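Leucine aminopeptidase 1 (Caenorhabditis elegans, PDB 2HC9) probably serves as a digestive enzyme, a zinc-dependent aminopeptidase that releases N-terminal amino acids, preferably leucine, from peptides. Local coordinates at residues I220-V234 / A300-N314. The protein carries 1 engineered substitution. Residues are numbered along the deposited sequence; the frame is centred on the assembly and turned at random.
Sequences IYHVGKAGPTPPAFV and ACLCIVENNVSPIAN
V305 fills the angle between helix 218-224 and strand 297-307, its two methyls parted between two helical partners. V305 CG1 lies 3.7 Å from I220 CG2, while V305 CG2 meets V223 CG1; both pairs of side chains cross at about a right angle. A branched valine suits this place because it can touch two residues a single turn apart, one with each methyl. Lacking a side chain, G224 can lie against it; a CB there would run into V305 CG1. Further down the strand, the small thiol of C303 fits at the edge of the F233 ring, C303 SG 3.9 Å from F233 CE1. With CG anti to the backbone N (chi1 -178°), that ring also reaches C301 CB. Strand 232-238 is paired antiparallel with 297-307 in the mixed central sheet of the M17 catalytic domain: A232 and I304 exchange two backbone hydrogen bonds, as do V234 and L302. At the C-terminal end of strand 297-307, N307 donates through ND2 to the zinc ligand D257, so this end adjoins the metal site. Beyond the sheet, one water lies 2.7 Å from E306 O and close to V223 O, and accepts from N308 N. K225 NZ donates to H222 ND1 at 2.9 Å; its long, extended chain also reaches waters on I312 O and N314 OD1. The E306 side chain crosses P228 at about a right angle, E306 CD 3.3 Å from P228 CD, while OE2 accepts N308 ND2 through its anti lone pair and forms a salt bridge with K315 of a second subunit. Replacing E306 with an alanine is likely to leave that lysine without this countercharge, the N308 amide freer to turn and P228 without the carboxylate it packs on.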
# COMPACT_ATOMS: atom_id res chain seq x y z
N ILE A 220 6.64 -21.76 -24.24
CA ILE A 220 8.08 -21.44 -24.12
C ILE A 220 8.40 -20.20 -24.96
O ILE A 220 9.07 -19.29 -24.48
CB ILE A 220 8.95 -22.62 -24.57
CG1 ILE A 220 8.50 -23.88 -23.80
CG2 ILE A 220 10.44 -22.31 -24.31
CD1 ILE A 220 9.48 -25.10 -23.97
N TYR A 221 7.90 -20.15 -26.19
CA TYR A 221 8.20 -19.04 -27.09
C TYR A 221 7.64 -17.72 -26.57
O TYR A 221 8.36 -16.72 -26.50
CB TYR A 221 7.66 -19.28 -28.50
CG TYR A 221 7.98 -18.12 -29.41
CD1 TYR A 221 7.03 -17.11 -29.66
CD2 TYR A 221 9.24 -17.99 -30.00
CE1 TYR A 221 7.32 -16.03 -30.52
CE2 TYR A 221 9.54 -16.92 -30.84
CZ TYR A 221 8.58 -15.94 -31.08
OH TYR A 221 8.88 -14.87 -31.90
N HIS A 222 6.35 -17.70 -26.27
CA HIS A 222 5.74 -16.41 -25.93
C HIS A 222 6.24 -15.83 -24.61
O HIS A 222 6.41 -14.63 -24.48
CB HIS A 222 4.21 -16.45 -26.10
CG HIS A 222 3.80 -16.58 -27.54
ND1 HIS A 222 3.98 -15.57 -28.46
CD2 HIS A 222 3.27 -17.63 -28.22
CE1 HIS A 222 3.56 -15.98 -29.65
NE2 HIS A 222 3.14 -17.23 -29.53
N VAL A 223 6.53 -16.70 -23.65
CA VAL A 223 7.15 -16.23 -22.40
C VAL A 223 8.52 -15.60 -22.67
O VAL A 223 8.82 -14.51 -22.15
CB VAL A 223 7.25 -17.37 -21.34
CG1 VAL A 223 8.15 -16.97 -20.18
CG2 VAL A 223 5.83 -17.73 -20.83
N GLY A 224 9.35 -16.29 -23.45
CA GLY A 224 10.76 -15.88 -23.60
C GLY A 224 11.07 -14.88 -24.71
O GLY A 224 12.24 -14.46 -24.86
N LYS A 225 10.07 -14.52 -25.51
CA LYS A 225 10.29 -13.72 -26.75
C LYS A 225 10.78 -12.30 -26.46
O LYS A 225 11.39 -11.67 -27.32
CB LYS A 225 9.01 -13.64 -27.61
CG LYS A 225 7.79 -12.97 -26.92
CD LYS A 225 6.52 -13.06 -27.81
CE LYS A 225 5.27 -12.75 -26.98
NZ LYS A 225 4.05 -12.69 -27.84
N ALA A 226 10.52 -11.79 -25.25
CA ALA A 226 11.00 -10.45 -24.89
C ALA A 226 12.29 -10.52 -24.04
O ALA A 226 12.69 -9.54 -23.42
CB ALA A 226 9.90 -9.66 -24.17
N GLY A 227 12.95 -11.67 -24.04
CA GLY A 227 14.29 -11.75 -23.37
C GLY A 227 15.38 -11.15 -24.25
O GLY A 227 15.21 -11.03 -25.49
N PRO A 228 16.52 -10.77 -23.64
CA PRO A 228 17.64 -10.24 -24.40
C PRO A 228 18.34 -11.31 -25.25
O PRO A 228 19.03 -10.97 -26.21
CB PRO A 228 18.58 -9.71 -23.31
CG PRO A 228 18.31 -10.54 -22.12
CD PRO A 228 16.80 -10.83 -22.20
N THR A 229 18.17 -12.58 -24.88
CA THR A 229 18.67 -13.72 -25.67
C THR A 229 17.49 -14.68 -25.79
O THR A 229 16.56 -14.61 -24.98
CB THR A 229 19.88 -14.41 -24.98
OG1 THR A 229 19.50 -14.79 -23.65
CG2 THR A 229 21.12 -13.44 -24.89
N PRO A 230 17.46 -15.50 -26.85
CA PRO A 230 16.20 -16.17 -27.16
C PRO A 230 15.81 -17.36 -26.28
O PRO A 230 16.66 -17.96 -25.60
CB PRO A 230 16.38 -16.63 -28.61
CG PRO A 230 17.82 -16.67 -28.82
CD PRO A 230 18.49 -15.72 -27.87
N PRO A 231 14.50 -17.69 -26.28
CA PRO A 231 14.04 -18.84 -25.52
C PRO A 231 14.60 -20.14 -26.14
O PRO A 231 14.95 -20.15 -27.33
CB PRO A 231 12.49 -18.77 -25.68
CG PRO A 231 12.28 -18.01 -26.99
CD PRO A 231 13.40 -16.98 -26.97
N ALA A 232 14.68 -21.22 -25.36
CA ALA A 232 15.13 -22.52 -25.87
C ALA A 232 14.46 -23.62 -25.10
O ALA A 232 14.08 -23.45 -23.94
CB ALA A 232 16.66 -22.67 -25.73
N PHE A 233 14.32 -24.75 -25.77
CA PHE A 233 13.95 -26.00 -25.13
C PHE A 233 15.07 -27.01 -25.43
O PHE A 233 15.44 -27.22 -26.60
CB PHE A 233 12.65 -26.48 -25.76
CG PHE A 233 12.11 -27.76 -25.17
CD1 PHE A 233 11.71 -27.82 -23.83
CD2 PHE A 233 11.94 -28.88 -25.96
CE1 PHE A 233 11.14 -28.97 -23.28
CE2 PHE A 233 11.38 -30.04 -25.44
CZ PHE A 233 10.99 -30.11 -24.10
N VAL A 234 15.63 -27.57 -24.37
CA VAL A 234 16.76 -28.51 -24.52
C VAL A 234 16.34 -29.86 -23.98
O VAL A 234 15.84 -29.96 -22.85
CB VAL A 234 17.99 -28.02 -23.73
CG1 VAL A 234 19.13 -29.07 -23.75
CG2 VAL A 234 18.46 -26.66 -24.29
N ALA A 300 16.11 -35.41 -19.68
CA ALA A 300 16.05 -34.09 -19.03
C ALA A 300 15.48 -33.12 -20.06
O ALA A 300 16.00 -33.04 -21.18
CB ALA A 300 17.44 -33.64 -18.56
N CYS A 301 14.40 -32.41 -19.70
CA CYS A 301 13.77 -31.48 -20.63
C CYS A 301 13.79 -30.11 -19.96
O CYS A 301 13.12 -29.92 -18.94
CB CYS A 301 12.30 -31.86 -20.90
SG CYS A 301 12.09 -33.54 -21.54
N LEU A 302 14.55 -29.18 -20.51
CA LEU A 302 14.80 -27.90 -19.85
C LEU A 302 14.12 -26.79 -20.63
O LEU A 302 14.39 -26.61 -21.81
CB LEU A 302 16.30 -27.62 -19.73
CG LEU A 302 17.07 -28.77 -19.05
CD1 LEU A 302 18.54 -28.36 -18.94
CD2 LEU A 302 16.53 -29.21 -17.68
N CYS A 303 13.23 -26.04 -19.95
CA CYS A 303 12.51 -24.97 -20.61
C CYS A 303 13.21 -23.68 -20.21
O CYS A 303 13.12 -23.28 -19.04
CB CYS A 303 11.05 -24.98 -20.13
SG CYS A 303 10.25 -26.60 -20.37
N ILE A 304 13.92 -23.05 -21.15
CA ILE A 304 14.92 -22.02 -20.79
C ILE A 304 14.52 -20.68 -21.44
O ILE A 304 14.51 -20.55 -22.66
CB ILE A 304 16.33 -22.41 -21.27
CG1 ILE A 304 16.79 -23.69 -20.56
CG2 ILE A 304 17.34 -21.27 -20.96
CD1 ILE A 304 18.06 -24.33 -21.21
N VAL A 305 14.10 -19.73 -20.61
CA VAL A 305 13.57 -18.44 -21.11
C VAL A 305 14.02 -17.32 -20.18
O VAL A 305 14.38 -17.57 -19.03
CB VAL A 305 12.02 -18.41 -21.13
CG1 VAL A 305 11.45 -19.49 -22.06
CG2 VAL A 305 11.45 -18.53 -19.69
N GLU A 306 14.02 -16.09 -20.68
CA GLU A 306 14.06 -14.94 -19.78
C GLU A 306 12.76 -14.17 -19.92
O GLU A 306 12.32 -13.90 -21.04
CB GLU A 306 15.29 -14.06 -20.06
CG GLU A 306 15.32 -12.81 -19.11
CD GLU A 306 16.64 -12.05 -19.10
OE1 GLU A 306 17.71 -12.67 -19.33
OE2 GLU A 306 16.61 -10.82 -18.85
N ASN A 307 12.13 -13.84 -18.78
CA ASN A 307 10.82 -13.17 -18.76
C ASN A 307 11.05 -11.67 -18.52
O ASN A 307 11.33 -11.25 -17.38
CB ASN A 307 9.95 -13.80 -17.65
CG ASN A 307 8.47 -13.42 -17.77
OD1 ASN A 307 7.99 -13.16 -18.87
ND2 ASN A 307 7.77 -13.36 -16.64
N ASN A 308 11.01 -10.88 -19.59
CA ASN A 308 11.41 -9.48 -19.52
C ASN A 308 10.37 -8.58 -20.19
O ASN A 308 9.28 -9.03 -20.54
CB ASN A 308 12.84 -9.26 -20.09
CG ASN A 308 13.63 -8.16 -19.33
OD1 ASN A 308 13.16 -7.03 -19.19
ND2 ASN A 308 14.84 -8.49 -18.87
N VAL A 309 10.70 -7.30 -20.33
CA VAL A 309 9.70 -6.27 -20.59
C VAL A 309 10.04 -5.55 -21.90
O VAL A 309 11.11 -4.93 -22.03
CB VAL A 309 9.68 -5.25 -19.42
CG1 VAL A 309 8.75 -4.09 -19.73
CG2 VAL A 309 9.25 -5.96 -18.12
N SER A 310 9.14 -5.63 -22.88
CA SER A 310 9.25 -4.82 -24.10
C SER A 310 7.89 -4.77 -24.77
O SER A 310 6.96 -5.48 -24.35
CB SER A 310 10.29 -5.42 -25.06
OG SER A 310 9.73 -6.49 -25.82
N PRO A 311 7.76 -3.95 -25.84
CA PRO A 311 6.48 -3.90 -26.55
C PRO A 311 6.03 -5.23 -27.19
O PRO A 311 4.86 -5.36 -27.52
CB PRO A 311 6.73 -2.86 -27.65
CG PRO A 311 7.84 -1.98 -27.07
CD PRO A 311 8.74 -2.99 -26.39
N ILE A 312 6.94 -6.18 -27.36
CA ILE A 312 6.55 -7.48 -27.87
C ILE A 312 6.28 -8.53 -26.80
O ILE A 312 5.89 -9.65 -27.12
CB ILE A 312 7.50 -8.01 -28.97
CG1 ILE A 312 8.89 -8.33 -28.40
CG2 ILE A 312 7.50 -7.05 -30.18
CD1 ILE A 312 9.69 -9.32 -29.27
N ALA A 313 6.44 -8.16 -25.53
CA ALA A 313 6.24 -9.14 -24.43
C ALA A 313 4.76 -9.54 -24.30
O ALA A 313 3.86 -8.79 -24.73
CB ALA A 313 6.75 -8.58 -23.08
N ASN A 314 4.51 -10.70 -23.69
CA ASN A 314 3.18 -11.06 -23.16
C ASN A 314 2.56 -9.89 -22.37
O ASN A 314 3.28 -9.18 -21.65
CB ASN A 314 3.30 -12.23 -22.17
CG ASN A 314 3.53 -13.59 -22.85
OD1 ASN A 314 3.22 -13.79 -24.03
ND2 ASN A 314 4.07 -14.54 -22.06
O HOH W 1 6.92 -12.20 -23.23
O HOH W 2 10.42 -12.34 -22.18
O HOH W 3 14.19 -15.71 -23.55
O HOH W 4 1.66 -12.97 -26.16
O HOH W 5 4.81 -10.40 -29.39
O HOH W 6 18.77 -14.48 -21.13